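Local coordinates for protein aspartate-semialdehyde dehydrogenase 2 (Vibrio cholerae, PDB 2R00) that catalyses the NADPH-dependent reductive dephosphorylation of L-aspartyl-4-phosphate to L-aspartate-semialdehyde, an early step in lysine, methionine and threonine biosynthesis, at residues V138-I143 with V248-R253; Y144-I149 with A254-E259. All blocks are in the same frame, centred on the assembly; numbering follows the deposited sequence.

Contact 1: residues V138-I143 with V248-R253; sequences VALKPI and VHVETR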
ATOM      1  N   VAL A 138      17.500  -2.846  -4.926  1.00 24.89           N
ATOM      2  CA  VAL A 138      18.458  -2.926  -3.828  1.00 24.80           C
ATOM      3  C   VAL A 138      17.938  -3.885  -2.746  1.00 25.07           C
ATOM      4  O   VAL A 138      18.645  -4.806  -2.327  1.00 25.20           O
ATOM      5  CB  VAL A 138      18.798  -1.531  -3.271  1.00 25.26           C
ATOM      6  CG1 VAL A 138      19.539  -1.639  -1.947  1.00 25.33           C
ATOM      7  CG2 VAL A 138      19.671  -0.768  -4.283  1.00 24.53           C
ATOM      8  N   ALA A 139      16.694  -3.682  -2.321  1.00 25.04           N
ATOM      9  CA  ALA A 139      16.071  -4.520  -1.293  1.00 25.06           C
ATOM     10  C   ALA A 139      15.894  -5.986  -1.683  1.00 24.73           C
ATOM     11  O   ALA A 139      16.033  -6.860  -0.838  1.00 25.27           O
ATOM     12  CB  ALA A 139      14.727  -3.916  -0.848  1.00 25.11           C
ATOM     13  N   LEU A 140      15.587  -6.256  -2.949  1.00 24.91           N
ATOM     14  CA  LEU A 140      15.247  -7.611  -3.402  1.00 25.02           C
ATOM     15  C   LEU A 140      16.430  -8.483  -3.810  1.00 25.49           C
ATOM     16  O   LEU A 140      16.352  -9.709  -3.744  1.00 25.08           O
ATOM     17  CB  LEU A 140      14.254  -7.550  -4.566  1.00 25.13           C
ATOM     18  CG  LEU A 140      12.762  -7.787  -4.303  1.00 25.63           C
ATOM     19  CD1 LEU A 140      12.312  -7.320  -2.945  1.00 24.87           C
ATOM     20  CD2 LEU A 140      11.906  -7.179  -5.406  1.00 25.53           C
ATOM     21  N   LYS A 141      17.511  -7.846  -4.252  1.00 26.15           N
ATOM     22  CA  LYS A 141      18.671  -8.576  -4.762  1.00 27.22           C
ATOM     23  C   LYS A 141      19.209  -9.691  -3.840  1.00 27.62           C
ATOM     24  O   LYS A 141      19.440 -10.804  -4.329  1.00 28.02           O
ATOM     25  CB  LYS A 141      19.789  -7.611  -5.203  1.00 27.20           C
ATOM     26  CG  LYS A 141      20.957  -8.266  -5.964  1.00 28.21           C
ATOM     27  CD  LYS A 141      20.486  -9.170  -7.103  1.00 31.08           C
ATOM     28  CE  LYS A 141      21.627  -9.490  -8.072  1.00 31.90           C
ATOM     29  NZ  LYS A 141      22.922  -9.731  -7.383  1.00 31.31           N
ATOM     30  N   PRO A 142      19.404  -9.414  -2.527  1.00 28.10           N
ATOM     31  CA  PRO A 142      19.822 -10.498  -1.617  1.00 28.95           C
ATOM     32  C   PRO A 142      18.848 -11.680  -1.568  1.00 29.62           C
ATOM     33  O   PRO A 142      19.281 -12.823  -1.448  1.00 29.86           O
ATOM     34  CB  PRO A 142      19.877  -9.804  -0.245  1.00 28.69           C
ATOM     35  CG  PRO A 142      20.066  -8.353  -0.573  1.00 28.37           C
ATOM     36  CD  PRO A 142      19.276  -8.134  -1.808  1.00 28.15           C
ATOM     37  N   ILE A 143      17.547 -11.405  -1.638  1.00 29.95           N
ATOM     38  CA  ILE A 143      16.537 -12.469  -1.711  1.00 30.71           C
ATOM     39  C   ILE A 143      16.622 -13.222  -3.044  1.00 31.19           C
ATOM     40  O   ILE A 143      16.593 -14.454  -3.073  1.00 31.31           O
ATOM     41  CB  ILE A 143      15.102 -11.919  -1.487  1.00 30.51           C
ATOM     42  CG1 ILE A 143      15.024 -11.184  -0.138  1.00 30.68           C
ATOM     43  CG2 ILE A 143      14.078 -13.051  -1.586  1.00 29.85           C
ATOM     44  CD1 ILE A 143      13.820 -10.213   0.020  1.00 30.78           C
ATOM     45  N   VAL A 248       6.048  -4.457  -1.003  1.00 25.05           N
ATOM     46  CA  VAL A 248       6.563  -5.489  -1.911  1.00 25.04           C
ATOM     47  C   VAL A 248       6.187  -6.883  -1.436  1.00 25.24           C
ATOM     48  O   VAL A 248       6.454  -7.257  -0.285  1.00 24.68           O
ATOM     49  CB  VAL A 248       8.125  -5.437  -2.066  1.00 25.28           C
ATOM     50  CG1 VAL A 248       8.590  -6.378  -3.188  1.00 25.25           C
ATOM     51  CG2 VAL A 248       8.606  -4.019  -2.332  1.00 25.44           C
ATOM     52  N   HIS A 249       5.555  -7.643  -2.327  1.00 25.44           N
ATOM     53  CA  HIS A 249       5.390  -9.070  -2.115  1.00 26.48           C
ATOM     54  C   HIS A 249       6.187  -9.832  -3.168  1.00 26.87           C
ATOM     55  O   HIS A 249       6.072  -9.538  -4.364  1.00 27.09           O
ATOM     56  CB  HIS A 249       3.918  -9.494  -2.181  1.00 26.30           C
ATOM     57  CG  HIS A 249       3.729 -10.978  -2.105  1.00 26.58           C
ATOM     58  ND1 HIS A 249       3.692 -11.665  -0.911  1.00 28.23           N
ATOM     59  CD2 HIS A 249       3.610 -11.911  -3.078  1.00 27.52           C
ATOM     60  CE1 HIS A 249       3.534 -12.955  -1.155  1.00 26.56           C
ATOM     61  NE2 HIS A 249       3.485 -13.130  -2.462  1.00 26.07           N
ATOM     62  N   VAL A 250       6.985 -10.800  -2.720  1.00 27.45           N
ATOM     63  CA  VAL A 250       7.741 -11.654  -3.630  1.00 28.36           C
ATOM     64  C   VAL A 250       7.432 -13.141  -3.449  1.00 28.67           C
ATOM     65  O   VAL A 250       7.343 -13.652  -2.335  1.00 28.30           O
ATOM     66  CB  VAL A 250       9.283 -11.383  -3.589  1.00 28.65           C
ATOM     67  CG1 VAL A 250       9.567  -9.930  -3.958  1.00 29.06           C
ATOM     68  CG2 VAL A 250       9.876 -11.695  -2.241  1.00 29.27           C
ATOM     69  N   GLU A 251       7.231 -13.806  -4.574  1.00 29.20           N
ATOM     70  CA  GLU A 251       7.074 -15.241  -4.627  1.00 30.64           C
ATOM     71  C   GLU A 251       8.461 -15.775  -4.992  1.00 31.15           C
ATOM     72  O   GLU A 251       8.978 -15.491  -6.082  1.00 30.99           O
ATOM     73  CB  GLU A 251       6.036 -15.585  -5.693  1.00 30.78           C
ATOM     74  CG  GLU A 251       5.402 -16.941  -5.571  1.00 33.45           C
ATOM     75  CD  GLU A 251       4.630 -17.146  -4.279  1.00 34.81           C
ATOM     76  OE1 GLU A 251       4.712 -18.267  -3.760  1.00 37.97           O
ATOM     77  OE2 GLU A 251       3.961 -16.217  -3.776  1.00 35.41           O
ATOM     78  N   THR A 252       9.082 -16.480  -4.052  1.00 31.64           N
ATOM     79  CA  THR A 252      10.452 -16.983  -4.236  1.00 32.55           C
ATOM     80  C   THR A 252      10.441 -18.391  -4.845  1.00 33.45           C
ATOM     81  O   THR A 252       9.392 -19.046  -4.886  1.00 33.67           O
ATOM     82  CB  THR A 252      11.248 -16.968  -2.911  1.00 32.38           C
ATOM     83  OG1 THR A 252      10.609 -17.821  -1.957  1.00 32.37           O
ATOM     84  CG2 THR A 252      11.331 -15.557  -2.340  1.00 31.79           C
ATOM     85  N   ARG A 253      11.589 -18.849  -5.346  1.00 34.45           N
ATOM     86  CA  ARG A 253      11.649 -20.182  -5.959  1.00 35.44           C
ATOM     87  C   ARG A 253      11.969 -21.257  -4.915  1.00 35.66           C
ATOM     88  O   ARG A 253      11.725 -22.438  -5.142  1.00 35.98           O
ATOM     89  CB  ARG A 253      12.621 -20.226  -7.150  1.00 35.44           C
ATOM     90  CG  ARG A 253      12.249 -19.289  -8.296  1.00 35.41           C
ATOM     91  CD  ARG A 253      13.024 -19.602  -9.578  1.00 36.22           C
ATOM     92  NE  ARG A 253      12.847 -18.568 -10.602  1.00 38.04           N
ATOM     93  CZ  ARG A 253      11.839 -18.520 -11.475  1.00 38.69           C
ATOM     94  NH1 ARG A 253      10.894 -19.450 -11.475  1.00 39.64           N
ATOM     95  NH2 ARG A 253      11.777 -17.538 -12.364  1.00 39.61           N
TER

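Contact 2: residues Y144-I149 with A254-E259; sequences YDAVGI and APIDAE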
ATOM      1  N   TYR A 144      16.738 -12.479  -4.143  1.00 31.57           N
ATOM      2  CA  TYR A 144      16.901 -13.073  -5.464  1.00 31.85           C
ATOM      3  C   TYR A 144      18.080 -14.052  -5.473  1.00 31.97           C
ATOM      4  O   TYR A 144      17.934 -15.214  -5.862  1.00 32.12           O
ATOM      5  CB  TYR A 144      17.119 -11.979  -6.511  1.00 32.59           C
ATOM      6  CG  TYR A 144      17.206 -12.490  -7.931  1.00 32.82           C
ATOM      7  CD1 TYR A 144      16.061 -12.858  -8.623  1.00 32.70           C
ATOM      8  CD2 TYR A 144      18.436 -12.584  -8.588  1.00 33.59           C
ATOM      9  CE1 TYR A 144      16.128 -13.323  -9.927  1.00 33.88           C
ATOM     10  CE2 TYR A 144      18.517 -13.046  -9.896  1.00 34.15           C
ATOM     11  CZ  TYR A 144      17.353 -13.415 -10.559  1.00 34.88           C
ATOM     12  OH  TYR A 144      17.401 -13.878 -11.860  1.00 35.39           O
ATOM     13  N   ASP A 145      19.235 -13.573  -5.020  1.00 32.03           N
ATOM     14  CA  ASP A 145      20.458 -14.374  -4.937  1.00 32.62           C
ATOM     15  C   ASP A 145      20.301 -15.671  -4.119  1.00 32.88           C
ATOM     16  O   ASP A 145      20.710 -16.755  -4.565  1.00 33.20           O
ATOM     17  CB  ASP A 145      21.592 -13.509  -4.368  1.00 32.61           C
ATOM     18  CG  ASP A 145      22.059 -12.438  -5.348  1.00 32.25           C
ATOM     19  OD1 ASP A 145      21.679 -12.519  -6.539  1.00 31.96           O
ATOM     20  OD2 ASP A 145      22.808 -11.530  -4.931  1.00 31.79           O
ATOM     21  N   ALA A 146      19.685 -15.559  -2.942  1.00 32.87           N
ATOM     22  CA  ALA A 146      19.538 -16.697  -2.034  1.00 32.71           C
ATOM     23  C   ALA A 146      18.574 -17.752  -2.561  1.00 32.71           C
ATOM     24  O   ALA A 146      18.921 -18.936  -2.616  1.00 32.96           O
ATOM     25  CB  ALA A 146      19.116 -16.232  -0.647  1.00 32.83           C
ATOM     26  N   VAL A 147      17.377 -17.333  -2.972  1.00 31.99           N
ATOM     27  CA  VAL A 147      16.307 -18.291  -3.277  1.00 32.05           C
ATOM     28  C   VAL A 147      15.577 -18.092  -4.608  1.00 31.92           C
ATOM     29  O   VAL A 147      14.677 -18.863  -4.948  1.00 32.18           O
ATOM     30  CB  VAL A 147      15.257 -18.356  -2.133  1.00 31.90           C
ATOM     31  CG1 VAL A 147      15.824 -19.086  -0.923  1.00 32.29           C
ATOM     32  CG2 VAL A 147      14.789 -16.965  -1.749  1.00 31.46           C
ATOM     33  N   GLY A 148      15.958 -17.064  -5.359  1.00 32.06           N
ATOM     34  CA  GLY A 148      15.328 -16.791  -6.656  1.00 31.78           C
ATOM     35  C   GLY A 148      13.998 -16.079  -6.489  1.00 31.80           C
ATOM     36  O   GLY A 148      13.402 -16.109  -5.411  1.00 31.71           O
ATOM     37  N   ILE A 149      13.540 -15.421  -7.549  1.00 31.78           N
ATOM     38  CA  ILE A 149      12.243 -14.753  -7.533  1.00 31.33           C
ATOM     39  C   ILE A 149      11.439 -15.130  -8.770  1.00 31.83           C
ATOM     40  O   ILE A 149      11.902 -14.974  -9.903  1.00 31.77           O
ATOM     41  CB  ILE A 149      12.363 -13.206  -7.425  1.00 31.72           C
ATOM     42  CG1 ILE A 149      13.076 -12.800  -6.129  1.00 30.29           C
ATOM     43  CG2 ILE A 149      10.964 -12.554  -7.495  1.00 30.92           C
ATOM     44  CD1 ILE A 149      13.380 -11.329  -6.028  1.00 30.79           C
ATOM     45  N   ALA A 254      12.508 -20.828  -3.773  1.00 35.93           N
ATOM     46  CA  ALA A 254      12.698 -21.696  -2.609  1.00 36.04           C
ATOM     47  C   ALA A 254      12.205 -20.978  -1.356  1.00 36.28           C
ATOM     48  O   ALA A 254      12.276 -19.744  -1.289  1.00 36.09           O
ATOM     49  CB  ALA A 254      14.159 -22.073  -2.455  1.00 35.91           C
ATOM     50  N   PRO A 255      11.718 -21.742  -0.350  1.00 36.38           N
ATOM     51  CA  PRO A 255      11.232 -21.114   0.880  1.00 36.41           C
ATOM     52  C   PRO A 255      12.361 -20.393   1.591  1.00 36.30           C
ATOM     53  O   PRO A 255      13.504 -20.846   1.540  1.00 35.84           O
ATOM     54  CB  PRO A 255      10.775 -22.303   1.740  1.00 36.78           C
ATOM     55  CG  PRO A 255      10.657 -23.457   0.815  1.00 36.44           C
ATOM     56  CD  PRO A 255      11.605 -23.213  -0.303  1.00 36.41           C
ATOM     57  N   ILE A 256      12.040 -19.273   2.232  1.00 36.18           N
ATOM     58  CA  ILE A 256      13.008 -18.541   3.052  1.00 36.49           C
ATOM     59  C   ILE A 256      12.312 -17.838   4.218  1.00 36.81           C
ATOM     60  O   ILE A 256      11.275 -17.195   4.039  1.00 36.60           O
ATOM     61  CB  ILE A 256      13.863 -17.545   2.214  1.00 36.36           C
ATOM     62  CG1 ILE A 256      15.032 -17.018   3.052  1.00 36.55           C
ATOM     63  CG2 ILE A 256      12.997 -16.408   1.632  1.00 35.84           C
ATOM     64  CD1 ILE A 256      16.047 -16.227   2.253  1.00 36.80           C
ATOM     65  N   ASP A 257      12.888 -17.965   5.410  1.00 37.33           N
ATOM     66  CA  ASP A 257      12.271 -17.427   6.615  1.00 38.04           C
ATOM     67  C   ASP A 257      12.500 -15.929   6.701  1.00 37.85           C
ATOM     68  O   ASP A 257      13.582 -15.445   6.356  1.00 38.03           O
ATOM     69  CB  ASP A 257      12.823 -18.120   7.868  1.00 38.75           C
ATOM     70  CG  ASP A 257      11.850 -18.078   9.035  1.00 41.00           C
ATOM     71  OD1 ASP A 257      11.604 -16.976   9.584  1.00 43.41           O
ATOM     72  OD2 ASP A 257      11.330 -19.157   9.407  1.00 43.75           O
ATOM     73  N   ALA A 258      11.479 -15.206   7.160  1.00 37.09           N
ATOM     74  CA  ALA A 258      11.562 -13.765   7.373  1.00 36.99           C
ATOM     75  C   ALA A 258      12.805 -13.383   8.181  1.00 36.94           C
ATOM     76  O   ALA A 258      13.457 -12.382   7.891  1.00 36.59           O
ATOM     77  CB  ALA A 258      10.317 -13.264   8.061  1.00 36.45           C
ATOM     78  N   GLU A 259      13.123 -14.195   9.186  1.00 37.18           N
ATOM     79  CA  GLU A 259      14.281 -13.960  10.051  1.00 37.80           C
ATOM     80  C   GLU A 259      15.578 -14.014   9.262  1.00 37.22           C
ATOM     81  O   GLU A 259      16.491 -13.244   9.527  1.00 37.00           O
ATOM     82  CB  GLU A 259      14.327 -14.984  11.190  1.00 38.27           C
ATOM     83  CG  GLU A 259      13.189 -14.873  12.185  1.00 41.19           C
ATOM     84  CD  GLU A 259      13.246 -13.601  13.025  1.00 45.29           C
ATOM     85  OE1 GLU A 259      14.345 -13.006  13.167  1.00 47.64           O
ATOM     86  OE2 GLU A 259      12.183 -13.198  13.550  1.00 47.23           O
TER

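Contact 1: residues V138-I143 with V248-R253
The helical segment carrying L140 and I143 and the strand carrying V248, V250 and T252 run nearly in the same direction: the axes of 138-143 and 248-252 are inclined at 22° to each other and approach to 11.0 Å, a spacing wide enough for one layer of side chains from each. L140 meets V248 tip to tip, CD1 of L140 lying 3.8 Å from CG1 of V248. V248 holds that methyl anti to its backbone N (chi1 -171°). Against V250 the same leucine slides past in the opposite direction, and CG of L140 is 3.9 Å from CG1 of V250. One helical turn on, I143 crosses T252 at about a right angle, methyl to methyl, with CG2 of I143 at 3.8 Å from CG2 of T252. T252 thus divides its branches: the methyl serves the helix, while OG1 is hydrogen-bonded to the backbone O of A254. Neighbouring strands extend the apolar layer, since L140 also touches I152 and L309. No hydrogen bond crosses between the segments, and all five touching residues are buried; between these two segments the contact is therefore aliphatic van der Waals packing of the helix on this face of the dimerisation-domain sheet.

Contact 2: residues Y144-I149 with A254-E259
V147, in the C-terminal part of helix 131-147, is the side chain round which this contact is built, set against A254 and I256 of the connection leading into helix 258-267. CG1, anti to the carbonyl carbon, packs against the A254 methyl, with CG1 of V147 at 3.7 Å from CB of A254, and also nears CB of I256. CG2 meets I256, where CG2 of V147 and CG2 of I256 are 3.9 Å apart, and the two branched side chains cross obliquely. The backbone carbonyl of A254 also lies close against the valine, its O atom 3.4 Å from CB of V147, so the side chain rests on main chain as well as on methyls. I256 is extended: with chi1 (-169°) and chi2 both anti, it reaches across to the helix, bringing CD1 to 4.2 Å from CB of A146. The polar link is slight: A254 N donates to V147 O over 3.2 Å, but the angle at hydrogen is only 125°, a weak bond. G148, the first residue to leave helical geometry, has positive phi (80°), and its N still bonds to Y144 O. D257 occupies the N-cap of helix 258-267, its OD1 accepting from E259 N by the anti lone pair at 3.2 Å. I256 also touches V261 and M264 of that helix. The arrangement is a surface junction in the dimerisation domain, well apart from the catalytic and ligand-binding residues, where the C-terminal part of a helix packs on a strand-to-helix connection that ends in an aspartate N-cap.

Overall arrangement
From the N terminus, helix 131-147 supplies the first segment of contact 1 and then, continuing into the start of strand 149-159, that of contact 2. About a hundred residues later the chain returns as strand 244-252, closing the first long loop at contact 1, and runs on towards helix 258-267, closing the second at contact 2. The segments alternate along the chain, so the two loops cross rather than nest. Their centres lie 7 Å apart, and the contacts are joined directly: R253 N is a probable donor to both V147 O, at 3.1 Å, and G148 O. Together they tie one helix to a strand of the dimerisation-domain sheet and to the connection that follows it, from buried interior to surface.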